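Local coordinates for VC0179-like protein (Escherichia coli, PDB 4XJ6), which probably joins GTP and ATP into cyclic GMP-AMP, as a bacterial homologue of cyclic GMP-AMP synthase with a nucleotidyltransferase domain, at residues R49-A52 with I53-R57; L67-K71 with T72-Y76. One frame throughout, in Å; residues are numbered along the deposited sequence.

Interaction 1: residues R49-A52 with I53-R57; sequences RQVA and IDVRR
With chi1 at -66°, Ile-53 holds CG1 beside its own backbone N and opposite its carbonyl carbon, which turns the branch back toward the preceding turn, where CG1 lies 3.1 Å from Arg-49 O. Val-55 repeats the pattern: its chi1 of 162° sets CG1 anti to the backbone N and leaves CG2 on the N side, 3.2 Å from Val-51 O. These are i/i+4 contacts in the last turns of the long alpha-helix 24-57. Three consecutive backbone bonds carry them: Ile-53 N donates to Arg-49 O at 2.8 Å, Asp-54 N to Gln-50 O at 3.0 Å, and Val-55 N to Val-51 O at 2.9 Å.

The run of bonds is interrupted at one position, Ala-52 O to Arg-56 N being 4.0 Å, and resumes with Arg-57 N to Ile-53 O. The skipped carbonyl accepts a hydrogen bond from Arg-97 NH1 instead, which gives buried Ala-52 a partner for its oxygen and ties the helix to helix 94-102. Arg-56 reaches the same helix, forming salt bridges with Asp-94 and Asp-98, a task for which a long, multi-donor guanidinium is well suited. Small Ala-52 lets Phe-100 and Ile-89 come close to the backbone, while the branched methyls of Val-51 and Val-55 fill the face turned to Val-65 of helix 62-69. Asp-54 and Gln-50, both polar, occupy a less buried side one turn apart. Val-51 and Val-55 themselves barely meet, CG1 to CG2 being 4.5 Å.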
loop_
_atom_site.group_PDB
_atom_site.type_symbol
_atom_site.label_atom_id
_atom_site.label_comp_id
_atom_site.label_asym_id
_atom_site.label_seq_id
_atom_site.Cartn_x
_atom_site.Cartn_y
_atom_site.Cartn_z
ATOM N N ARG A 49 -17.106 -3.274 -21.659
ATOM C CA ARG A 49 -18.456 -2.715 -21.639
ATOM C C ARG A 49 -19.102 -2.779 -23.015
ATOM O O ARG A 49 -20.281 -3.113 -23.137
ATOM C CB ARG A 49 -18.438 -1.267 -21.141
ATOM C CG ARG A 49 -18.351 -1.132 -19.631
ATOM C CD ARG A 49 -18.502 0.316 -19.203
ATOM N NE ARG A 49 -17.420 1.153 -19.703
ATOM C CZ ARG A 49 -17.490 2.475 -19.792
ATOM N NH1 ARG A 49 -18.599 3.106 -19.422
ATOM N NH2 ARG A 49 -16.459 3.165 -20.258
ATOM N N GLN A 50 -18.322 -2.462 -24.042
ATOM C CA GLN A 50 -18.801 -2.498 -25.418
ATOM C C GLN A 50 -19.283 -3.891 -25.806
ATOM O O GLN A 50 -20.339 -4.044 -26.420
ATOM C CB GLN A 50 -17.701 -2.042 -26.380
ATOM C CG GLN A 50 -18.140 -1.987 -27.835
ATOM C CD GLN A 50 -19.257 -0.987 -28.071
ATOM O OE1 GLN A 50 -20.416 -1.364 -28.255
ATOM N NE2 GLN A 50 -18.913 0.296 -28.070
ATOM N N VAL A 51 -18.501 -4.903 -25.441
ATOM C CA VAL A 51 -18.860 -6.287 -25.717
ATOM C C VAL A 51 -20.072 -6.675 -24.873
ATOM O O VAL A 51 -20.964 -7.379 -25.344
ATOM C CB VAL A 51 -17.680 -7.247 -25.442
ATOM C CG1 VAL A 51 -18.102 -8.692 -25.653
ATOM C CG2 VAL A 51 -16.492 -6.897 -26.339
ATOM N N ALA A 52 -20.104 -6.187 -23.635
ATOM C CA ALA A 52 -21.239 -6.403 -22.744
ATOM C C ALA A 52 -22.515 -5.824 -23.348
ATOM O O ALA A 52 -23.596 -6.391 -23.200
ATOM C CB ALA A 52 -20.967 -5.788 -21.378
ATOM N N ILE A 53 -22.379 -4.691 -24.031
ATOM C CA ILE A 53 -23.499 -4.092 -24.744
ATOM C C ILE A 53 -23.935 -4.993 -25.892
ATOM O O ILE A 53 -25.104 -5.359 -25.998
ATOM C CB ILE A 53 -23.144 -2.696 -25.304
ATOM C CG1 ILE A 53 -22.888 -1.712 -24.164
ATOM C CG2 ILE A 53 -24.261 -2.177 -26.191
ATOM C CD1 ILE A 53 -22.397 -0.351 -24.622
ATOM N N ASP A 54 -22.973 -5.358 -26.735
ATOM C CA ASP A 54 -23.235 -6.146 -27.936
ATOM C C ASP A 54 -23.866 -7.506 -27.639
ATOM O O ASP A 54 -24.599 -8.041 -28.472
ATOM C CB ASP A 54 -21.939 -6.345 -28.724
ATOM C CG ASP A 54 -21.329 -5.034 -29.188
ATOM O OD1 ASP A 54 -22.060 -4.022 -29.249
ATOM O OD2 ASP A 54 -20.119 -5.018 -29.499
ATOM N N VAL A 55 -23.574 -8.058 -26.461
ATOM C CA VAL A 55 -24.116 -9.353 -26.053
ATOM C C VAL A 55 -25.639 -9.366 -26.103
ATOM O O VAL A 55 -26.235 -10.179 -26.807
ATOM C CB VAL A 55 -23.656 -9.737 -24.627
ATOM C CG1 VAL A 55 -24.546 -10.829 -24.044
ATOM C CG2 VAL A 55 -22.209 -10.191 -24.639
ATOM N N ARG A 56 -26.266 -8.456 -25.364
ATOM C CA ARG A 56 -27.720 -8.405 -25.314
ATOM C C ARG A 56 -28.276 -7.652 -26.516
ATOM O O ARG A 56 -29.415 -7.872 -26.925
ATOM C CB ARG A 56 -28.198 -7.752 -24.014
ATOM C CG ARG A 56 -27.803 -6.290 -23.860
ATOM C CD ARG A 56 -28.903 -5.507 -23.165
ATOM N NE ARG A 56 -29.267 -6.107 -21.887
ATOM C CZ ARG A 56 -28.970 -5.582 -20.704
ATOM N NH1 ARG A 56 -28.310 -4.434 -20.633
ATOM N NH2 ARG A 56 -29.339 -6.200 -19.593
ATOM N N ARG A 57 -27.464 -6.768 -27.082
ATOM C CA ARG A 57 -27.896 -5.964 -28.215
ATOM C C ARG A 57 -27.985 -6.801 -29.486
ATOM O O ARG A 57 -28.984 -6.750 -30.202
ATOM C CB ARG A 57 -26.944 -4.784 -28.429
ATOM C CG ARG A 57 -27.496 -3.695 -29.329
ATOM C CD ARG A 57 -28.811 -3.153 -28.791
ATOM N NE ARG A 57 -28.672 -2.620 -27.440
ATOM C CZ ARG A 57 -29.686 -2.180 -26.705
ATOM N NH1 ARG A 57 -30.920 -2.210 -27.190
ATOM N NH2 ARG A 57 -29.470 -1.712 -25.483
#

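Interaction 2: residues L67-K71 with T72-Y76; sequences LKLEK and TNVRY
Leu-69 O is gripped by two donors of one residue: Thr-72 OG1 at 2.6 Å and Thr-72 N at 3.0 Å. The amide bond closes a type I beta turn from Leu-69 to Thr-72, by which helix 62-69 ends, and the hydroxyl reinforces it. The grips differ in direction: the hydroxyl sits 21° from the carbonyl plane, whereas the amide approaches from above it, 67° out. Thr-72 can do both because its chi1 of 71° places OG1 between its own N and carbonyl carbon, close to the backbone. The same hydroxyl oxygen then accepts from Val-74 N at 3.2 Å, making an ST turn that leads into the 3-10 segment 73-76. Threonine suits the position doubly, since its other branch, CG2, lies against the last turn, 3.5 Å from Lys-68 O.

Beyond the polar network, Leu-69 and Val-74 bring their aliphatic branches together, CD2 to CG2 at 4.0 Å, and both also pack on helix 79-90, Leu-69 at Ile-89 and Val-74 at Leu-85. Glu-70, the first residue to leave helical geometry, turns its carboxylate to Arg-66 and Arg-82, which would balance its charge. Asn-73, buried, bonds through ND2 to Glu-47 of helix 24-57. Arg-75 NH1 makes a weak bond to Tyr-76 OH; its guanidinium turns an edge to Glu-70 O, and CG rests 3.2 Å from that oxygen.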
loop_
_atom_site.group_PDB
_atom_site.type_symbol
_atom_site.label_atom_id
_atom_site.label_comp_id
_atom_site.label_asym_id
_atom_site.label_seq_id
_atom_site.Cartn_x
_atom_site.Cartn_y
_atom_site.Cartn_z
ATOM N N LEU A 67 -14.324 -14.122 -29.382
ATOM C CA LEU A 67 -13.602 -13.626 -30.546
ATOM C C LEU A 67 -13.506 -12.103 -30.534
ATOM O O LEU A 67 -12.512 -11.536 -30.988
ATOM C CB LEU A 67 -14.273 -14.106 -31.834
ATOM C CG LEU A 67 -14.269 -15.619 -32.067
ATOM C CD1 LEU A 67 -15.059 -15.977 -33.317
ATOM C CD2 LEU A 67 -12.843 -16.143 -32.156
ATOM N N LYS A 68 -14.540 -11.446 -30.020
ATOM C CA LYS A 68 -14.515 -9.996 -29.852
ATOM C C LYS A 68 -13.503 -9.588 -28.788
ATOM O O LYS A 68 -12.750 -8.629 -28.965
ATOM C CB LYS A 68 -15.900 -9.469 -29.479
ATOM C CG LYS A 68 -16.840 -9.300 -30.656
ATOM C CD LYS A 68 -18.194 -8.776 -30.205
ATOM C CE LYS A 68 -19.114 -8.522 -31.389
ATOM N NZ LYS A 68 -18.645 -7.384 -32.225
ATOM N N LEU A 69 -13.495 -10.324 -27.681
ATOM C CA LEU A 69 -12.579 -10.054 -26.578
ATOM C C LEU A 69 -11.126 -10.267 -27.000
ATOM O O LEU A 69 -10.218 -9.615 -26.483
ATOM C CB LEU A 69 -12.916 -10.935 -25.374
ATOM C CG LEU A 69 -14.187 -10.579 -24.600
ATOM C CD1 LEU A 69 -14.386 -11.534 -23.432
ATOM C CD2 LEU A 69 -14.146 -9.129 -24.118
ATOM N N GLU A 70 -10.914 -11.174 -27.949
ATOM C CA GLU A 70 -9.575 -11.449 -28.462
ATOM C C GLU A 70 -9.162 -10.433 -29.520
ATOM O O GLU A 70 -8.181 -10.630 -30.235
ATOM C CB GLU A 70 -9.499 -12.861 -29.040
ATOM C CG GLU A 70 -9.304 -13.961 -28.009
ATOM C CD GLU A 70 -9.388 -15.344 -28.624
ATOM O OE1 GLU A 70 -9.771 -15.443 -29.809
ATOM O OE2 GLU A 70 -9.072 -16.333 -27.929
ATOM N N LYS A 71 -9.929 -9.354 -29.626
ATOM C CA LYS A 71 -9.538 -8.209 -30.435
ATOM C C LYS A 71 -9.214 -7.043 -29.512
ATOM O O LYS A 71 -8.799 -5.974 -29.960
ATOM C CB LYS A 71 -10.644 -7.823 -31.420
ATOM C CG LYS A 71 -10.952 -8.888 -32.454
ATOM C CD LYS A 71 -12.164 -8.503 -33.287
ATOM C CE LYS A 71 -12.621 -9.658 -34.164
ATOM N NZ LYS A 71 -14.061 -9.541 -34.533
ATOM N N THR A 72 -9.407 -7.267 -28.216
ATOM C CA THR A 72 -9.141 -6.253 -27.205
ATOM C C THR A 72 -7.910 -6.611 -26.374
ATOM O O THR A 72 -7.147 -7.508 -26.733
ATOM C CB THR A 72 -10.346 -6.071 -26.264
ATOM O OG1 THR A 72 -10.466 -7.216 -25.412
ATOM C CG2 THR A 72 -11.628 -5.908 -27.062
ATOM N N ASN A 73 -7.726 -5.912 -25.256
ATOM C CA ASN A 73 -6.600 -6.174 -24.362
ATOM C C ASN A 73 -6.706 -7.527 -23.668
ATOM O O ASN A 73 -5.734 -8.013 -23.090
ATOM C CB ASN A 73 -6.480 -5.068 -23.309
ATOM C CG ASN A 73 -5.888 -3.790 -23.866
ATOM O OD1 ASN A 73 -4.675 -3.682 -24.042
ATOM N ND2 ASN A 73 -6.741 -2.807 -24.132
ATOM N N VAL A 74 -7.895 -8.124 -23.723
ATOM C CA VAL A 74 -8.147 -9.443 -23.147
ATOM C C VAL A 74 -7.277 -10.501 -23.834
ATOM O O VAL A 74 -7.069 -11.590 -23.304
ATOM C CB VAL A 74 -9.653 -9.810 -23.255
ATOM C CG1 VAL A 74 -9.961 -11.164 -22.619
ATOM C CG2 VAL A 74 -10.497 -8.734 -22.601
ATOM N N ARG A 75 -6.765 -10.154 -25.013
ATOM C CA ARG A 75 -5.762 -10.952 -25.721
ATOM C C ARG A 75 -4.658 -11.493 -24.812
ATOM O O ARG A 75 -4.181 -12.610 -25.000
ATOM C CB ARG A 75 -5.110 -10.118 -26.831
ATOM C CG ARG A 75 -5.867 -10.080 -28.145
ATOM C CD ARG A 75 -5.182 -9.166 -29.160
ATOM N NE ARG A 75 -5.267 -7.758 -28.779
ATOM C CZ ARG A 75 -4.217 -6.988 -28.510
ATOM N NH1 ARG A 75 -2.991 -7.486 -28.587
ATOM N NH2 ARG A 75 -4.395 -5.718 -28.170
ATOM N N TYR A 76 -4.260 -10.688 -23.829
ATOM C CA TYR A 76 -3.054 -10.951 -23.048
ATOM C C TYR A 76 -3.289 -11.842 -21.827
ATOM O O TYR A 76 -2.339 -12.218 -21.137
ATOM C CB TYR A 76 -2.424 -9.622 -22.619
ATOM C CG TYR A 76 -2.017 -8.763 -23.797
ATOM C CD1 TYR A 76 -0.968 -9.145 -24.623
ATOM C CD2 TYR A 76 -2.688 -7.582 -24.092
ATOM C CE1 TYR A 76 -0.590 -8.372 -25.705
ATOM C CE2 TYR A 76 -2.319 -6.801 -25.175
ATOM C CZ TYR A 76 -1.270 -7.200 -25.975
ATOM O OH TYR A 76 -0.904 -6.425 -27.049
#

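How the interactions relate
The two contacts occupy successive elements of the chain, with centres 14 Å apart, and meet directly where helix 24-57 packs on helix 62-69. The apolar join is Val-51 CG2 against Leu-69 CD2, 3.9 Å apart, so the valine face of interaction 1 continues into the leucine of interaction 2; Ile-89 of helix 79-90 touches both sides. Beside it, Asp-54 OD2 and Lys-68 NZ stand 3.9 Å apart, a long and weak ionic approach. Both contacts lie toward one end of the molecule, their centres about 34 and 30 Å from the centre of the chain, and neither supplies a residue to the nucleotide pockets or to Asp-129, Asp-131 and Asp-191, which hold the magnesium ions.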